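Local coordinates for protein N-isopropylammelide isopropylaminohydrolase (Burkholderia multivorans ATCC 17616, PDB 6NBO) that belongs to the amidohydrolase family of metal-dependent enzymes, built on a TIM barrel, and binds zinc, at residues V129-L142 with R167-G181. Sequence-based numbering, arbitrary orientation.
Sequences VDTDAGLRHLHRVL and RPGTDALLADALAAG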
loop_
_atom_site.group_PDB
_atom_site.type_symbol
_atom_site.label_atom_id
_atom_site.label_comp_id
_atom_site.label_asym_id
_atom_site.label_seq_id
_atom_site.Cartn_x
_atom_site.Cartn_y
_atom_site.Cartn_z
ATOM N N VAL A 129 13.448 8.683 6.745
ATOM C CA VAL A 129 14.594 8.395 7.601
ATOM C C VAL A 129 15.759 9.178 7.008
ATOM O O VAL A 129 16.178 8.904 5.881
ATOM C CB VAL A 129 14.911 6.893 7.670
ATOM C CG1 VAL A 129 16.227 6.632 8.430
ATOM C CG2 VAL A 129 13.764 6.126 8.319
ATOM N N ASP A 130 16.260 10.172 7.741
ATOM C CA ASP A 130 17.263 11.075 7.187
ATOM C C ASP A 130 18.024 11.728 8.336
ATOM O O ASP A 130 17.639 11.613 9.497
ATOM C CB ASP A 130 16.616 12.142 6.302
ATOM C CG ASP A 130 15.514 12.911 7.031
ATOM O OD1 ASP A 130 15.782 13.452 8.129
ATOM O OD2 ASP A 130 14.381 12.978 6.501
ATOM N N THR A 131 19.091 12.449 7.991
ATOM C CA THR A 131 19.922 13.078 9.012
ATOM C C THR A 131 19.390 14.434 9.482
ATOM O O THR A 131 20.073 15.108 10.257
ATOM C CB THR A 131 21.358 13.217 8.509
ATOM O OG1 THR A 131 21.376 13.945 7.270
ATOM C CG2 THR A 131 21.962 11.825 8.299
ATOM N N ASP A 132 18.205 14.854 9.036
ATOM C CA ASP A 132 17.548 15.983 9.691
ATOM C C ASP A 132 16.861 15.536 10.972
ATOM O O ASP A 132 16.932 16.229 11.994
ATOM C CB ASP A 132 16.508 16.631 8.776
ATOM C CG ASP A 132 17.107 17.206 7.517
ATOM O OD1 ASP A 132 18.261 17.676 7.547
ATOM O OD2 ASP A 132 16.405 17.187 6.492
ATOM N N ALA A 133 16.198 14.385 10.926
ATOM C CA ALA A 133 15.364 13.921 12.020
ATOM C C ALA A 133 15.845 12.633 12.662
ATOM O O ALA A 133 15.329 12.268 13.722
ATOM C CB ALA A 133 13.922 13.708 11.532
ATOM N N GLY A 134 16.796 11.926 12.058
ATOM C CA GLY A 134 17.185 10.650 12.630
ATOM C C GLY A 134 16.067 9.638 12.471
ATOM O O GLY A 134 15.380 9.586 11.444
ATOM N N LEU A 135 15.881 8.815 13.495
ATOM C CA LEU A 135 14.801 7.836 13.505
ATOM C C LEU A 135 13.518 8.369 14.147
ATOM O O LEU A 135 12.638 7.577 14.494
ATOM C CB LEU A 135 15.250 6.565 14.237
ATOM C CG LEU A 135 16.521 5.879 13.710
ATOM C CD1 LEU A 135 16.788 4.565 14.455
ATOM C CD2 LEU A 135 16.442 5.650 12.208
ATOM N N ARG A 136 13.389 9.688 14.319
ATOM C CA ARG A 136 12.241 10.199 15.069
ATOM C C ARG A 136 10.922 9.852 14.388
ATOM O O ARG A 136 9.962 9.451 15.058
ATOM C CB ARG A 136 12.346 11.710 15.280
ATOM C CG ARG A 136 11.058 12.263 15.883
ATOM C CD ARG A 136 11.256 13.554 16.628
ATOM N NE ARG A 136 12.166 14.478 15.963
ATOM C CZ ARG A 136 11.869 15.187 14.877
ATOM N NH1 ARG A 136 12.771 16.024 14.373
ATOM N NH2 ARG A 136 10.685 15.054 14.290
ATOM N N HIS A 137 10.839 10.021 13.064
ATOM C CA HIS A 137 9.600 9.666 12.374
ATOM C C HIS A 137 9.344 8.168 12.456
ATOM O O HIS A 137 8.202 7.735 12.650
ATOM C CB HIS A 137 9.646 10.103 10.906
ATOM C CG HIS A 137 9.995 11.546 10.705
ATOM N ND1 HIS A 137 9.320 12.576 11.325
ATOM C CD2 HIS A 137 10.949 12.131 9.939
ATOM C CE1 HIS A 137 9.847 13.731 10.956
ATOM N NE2 HIS A 137 10.836 13.489 10.115
ATOM N N LEU A 138 10.392 7.361 12.284
ATOM C CA LEU A 138 10.248 5.915 12.422
ATOM C C LEU A 138 9.688 5.542 13.790
ATOM O O LEU A 138 8.741 4.753 13.889
ATOM C CB LEU A 138 11.599 5.238 12.192
ATOM C CG LEU A 138 11.557 3.724 12.379
ATOM C CD1 LEU A 138 10.585 3.105 11.362
ATOM C CD2 LEU A 138 12.966 3.130 12.248
ATOM N N HIS A 139 10.265 6.093 14.861
ATOM C CA HIS A 139 9.793 5.759 16.204
ATOM C C HIS A 139 8.321 6.118 16.389
ATOM O O HIS A 139 7.576 5.379 17.043
ATOM C CB HIS A 139 10.650 6.457 17.266
ATOM C CG HIS A 139 12.024 5.872 17.416
ATOM N ND1 HIS A 139 12.257 4.513 17.458
ATOM C CD2 HIS A 139 13.239 6.462 17.532
ATOM C CE1 HIS A 139 13.554 4.291 17.581
ATOM N NE2 HIS A 139 14.171 5.456 17.631
ATOM N N ARG A 140 7.878 7.249 15.826
ATOM C CA ARG A 140 6.469 7.623 15.960
ATOM C C ARG A 140 5.556 6.648 15.222
ATOM O O ARG A 140 4.497 6.267 15.736
ATOM C CB ARG A 140 6.243 9.051 15.459
ATOM C CG ARG A 140 7.040 10.135 16.208
ATOM C CD ARG A 140 6.622 10.292 17.671
ATOM N NE ARG A 140 7.073 9.195 18.527
ATOM C CZ ARG A 140 8.253 9.143 19.140
ATOM N NH1 ARG A 140 8.559 8.090 19.892
ATOM N NH2 ARG A 140 9.126 10.134 19.002
ATOM N N VAL A 141 5.941 6.238 14.012
ATOM C CA VAL A 141 5.122 5.273 13.285
ATOM C C VAL A 141 5.183 3.903 13.949
ATOM O O VAL A 141 4.178 3.178 13.976
ATOM C CB VAL A 141 5.555 5.222 11.807
ATOM C CG1 VAL A 141 4.766 4.146 11.051
ATOM C CG2 VAL A 141 5.338 6.593 11.166
ATOM N N LEU A 142 6.338 3.525 14.518
ATOM C CA LEU A 142 6.396 2.266 15.268
ATOM C C LEU A 142 5.451 2.285 16.465
ATOM O O LEU A 142 4.832 1.261 16.788
ATOM C CB LEU A 142 7.826 1.971 15.726
ATOM C CG LEU A 142 8.835 1.604 14.636
ATOM C CD1 LEU A 142 10.238 1.630 15.203
ATOM C CD2 LEU A 142 8.537 0.237 14.017
ATOM N N ARG A 167 24.516 12.664 1.669
ATOM C CA ARG A 167 24.195 13.092 3.029
ATOM C C ARG A 167 24.917 12.166 3.996
ATOM O O ARG A 167 24.417 11.068 4.300
ATOM C CB ARG A 167 22.682 13.094 3.254
ATOM C CG ARG A 167 21.987 14.154 2.394
ATOM C CD ARG A 167 20.486 14.239 2.628
ATOM N NE ARG A 167 20.177 14.511 4.027
ATOM C CZ ARG A 167 19.908 15.714 4.523
ATOM N NH1 ARG A 167 19.889 16.781 3.727
ATOM N NH2 ARG A 167 19.659 15.850 5.825
ATOM N N PRO A 168 26.092 12.565 4.488
ATOM C CA PRO A 168 26.915 11.669 5.313
ATOM C C PRO A 168 26.140 11.062 6.469
ATOM O O PRO A 168 25.365 11.739 7.151
ATOM C CB PRO A 168 28.030 12.591 5.820
ATOM C CG PRO A 168 28.134 13.656 4.773
ATOM C CD PRO A 168 26.736 13.873 4.270
ATOM N N GLY A 169 26.349 9.759 6.686
ATOM C CA GLY A 169 25.703 9.059 7.777
ATOM C C GLY A 169 24.348 8.470 7.458
ATOM O O GLY A 169 23.819 7.707 8.275
ATOM N N THR A 170 23.775 8.784 6.292
ATOM C CA THR A 170 22.456 8.266 5.955
ATOM C C THR A 170 22.486 6.751 5.805
ATOM O O THR A 170 21.547 6.065 6.222
ATOM C CB THR A 170 21.934 8.940 4.682
ATOM O OG1 THR A 170 21.905 10.363 4.870
ATOM C CG2 THR A 170 20.515 8.461 4.361
ATOM N N ASP A 171 23.565 6.208 5.229
ATOM C CA ASP A 171 23.681 4.759 5.084
ATOM C C ASP A 171 23.574 4.051 6.434
ATOM O O ASP A 171 22.830 3.073 6.577
ATOM C CB ASP A 171 24.996 4.407 4.381
ATOM C CG ASP A 171 26.209 5.139 4.965
ATOM O OD1 ASP A 171 26.087 5.878 5.973
ATOM O OD2 ASP A 171 27.303 4.964 4.402
ATOM N N ALA A 172 24.312 4.530 7.438
ATOM C CA ALA A 172 24.263 3.901 8.757
ATOM C C ALA A 172 22.912 4.112 9.428
ATOM O O ALA A 172 22.439 3.245 10.174
ATOM C CB ALA A 172 25.392 4.445 9.639
ATOM N N LEU A 173 22.278 5.252 9.172
ATOM C CA LEU A 173 20.970 5.516 9.748
ATOM C C LEU A 173 19.929 4.552 9.202
ATOM O O LEU A 173 19.073 4.066 9.946
ATOM C CB LEU A 173 20.573 6.960 9.458
ATOM C CG LEU A 173 19.380 7.514 10.205
ATOM C CD1 LEU A 173 19.655 7.515 11.721
ATOM C CD2 LEU A 173 19.144 8.909 9.695
ATOM N N LEU A 174 19.984 4.276 7.898
ATOM C CA LEU A 174 19.060 3.328 7.288
ATOM C C LEU A 174 19.254 1.932 7.857
ATOM O O LEU A 174 18.279 1.203 8.071
ATOM C CB LEU A 174 19.259 3.319 5.768
ATOM C CG LEU A 174 18.800 4.584 5.032
ATOM C CD1 LEU A 174 19.234 4.589 3.548
ATOM C CD2 LEU A 174 17.284 4.729 5.140
ATOM N N ALA A 175 20.508 1.534 8.090
ATOM C CA ALA A 175 20.760 0.267 8.767
ATOM C C ALA A 175 20.144 0.268 10.160
ATOM O O ALA A 175 19.508 -0.710 10.574
ATOM C CB ALA A 175 22.264 0.001 8.839
ATOM N N ASP A 176 20.337 1.360 10.906
ATOM C CA ASP A 176 19.712 1.483 12.223
ATOM C C ASP A 176 18.197 1.380 12.129
ATOM O O ASP A 176 17.552 0.818 13.020
ATOM C CB ASP A 176 20.094 2.811 12.877
ATOM C CG ASP A 176 21.552 2.873 13.250
ATOM O OD1 ASP A 176 22.224 1.819 13.201
ATOM O OD2 ASP A 176 22.022 3.976 13.585
ATOM N N ALA A 177 17.609 1.927 11.060
ATOM C CA ALA A 177 16.158 1.877 10.913
ATOM C C ALA A 177 15.681 0.440 10.754
ATOM O O ALA A 177 14.687 0.032 11.367
ATOM C CB ALA A 177 15.718 2.720 9.710
ATOM N N LEU A 178 16.357 -0.335 9.904
ATOM C CA LEU A 178 16.003 -1.745 9.762
ATOM C C LEU A 178 16.153 -2.477 11.088
ATOM O O LEU A 178 15.270 -3.246 11.488
ATOM C CB LEU A 178 16.868 -2.400 8.688
ATOM C CG LEU A 178 16.760 -1.784 7.296
ATOM C CD1 LEU A 178 17.645 -2.540 6.316
ATOM C CD2 LEU A 178 15.320 -1.762 6.814
ATOM N N ALA A 179 17.257 -2.236 11.794
ATOM C CA ALA A 179 17.446 -2.866 13.095
ATOM C C ALA A 179 16.353 -2.472 14.076
ATOM O O ALA A 179 15.979 -3.271 14.942
ATOM C CB ALA A 179 18.813 -2.497 13.663
ATOM N N ALA A 180 15.831 -1.255 13.964
ATOM C CA ALA A 180 14.853 -0.776 14.931
ATOM C C ALA A 180 13.435 -1.225 14.619
ATOM O O ALA A 180 12.546 -1.011 15.447
ATOM C CB ALA A 180 14.883 0.753 15.007
ATOM N N GLY A 181 13.185 -1.809 13.452
ATOM C CA GLY A 181 11.849 -2.296 13.196
ATOM C C GLY A 181 11.285 -1.985 11.827
ATOM O O GLY A 181 10.229 -2.515 11.472
HETATM O O HOH W 1 19.712 11.995 5.152
HETATM O O HOH W 2 24.073 14.230 6.564
HETATM O O HOH W 3 18.938 19.369 5.326
#
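Leu173 reaches from helix 170-180 into the loop before helix 136-142, its CG anti to the backbone N (chi1 -168°). CG lies 3.7 Å from Val129 CG1, CD1 slides alongside Leu135 CD2, and CD2 presses on the backbone of Asp130. Farther along the helices, Ala177 CB meets Leu135 CD2 and, at 3.8 Å, Leu138 CD2, while Leu142 CD1 rests 3.5 Å from Ala180 O. The axes of 136-142 and 170-180 run nearly parallel (13°), 10.8 Å apart at closest approach, as neighbouring outer helices of a TIM barrel do, and Leu138 and Ala177 also touch strand 153-159.

The polar contact lies at the N-terminal ends. A single nitrogen, Arg167 NH2, is shared by Thr131 OG1 (2.9 Å, tilted 34° from the guanidinium plane) and, through a weak hydrogen bond that forms part of a salt bridge, Asp132 OD1 (2.9 Å); Asp132 OD2 pairs with Arg94. Water 1 accepts from Thr131 N and Arg167 NE and donates to Thr170 OG1, which itself bonds Arg167 O at 2.7 Å.

The small side chain of Ala177 probably lets Leu135 and Leu138 approach helix 170-180, while the charged, water-bridged end ties the two loops together and probably limits rotation of the guanidinium.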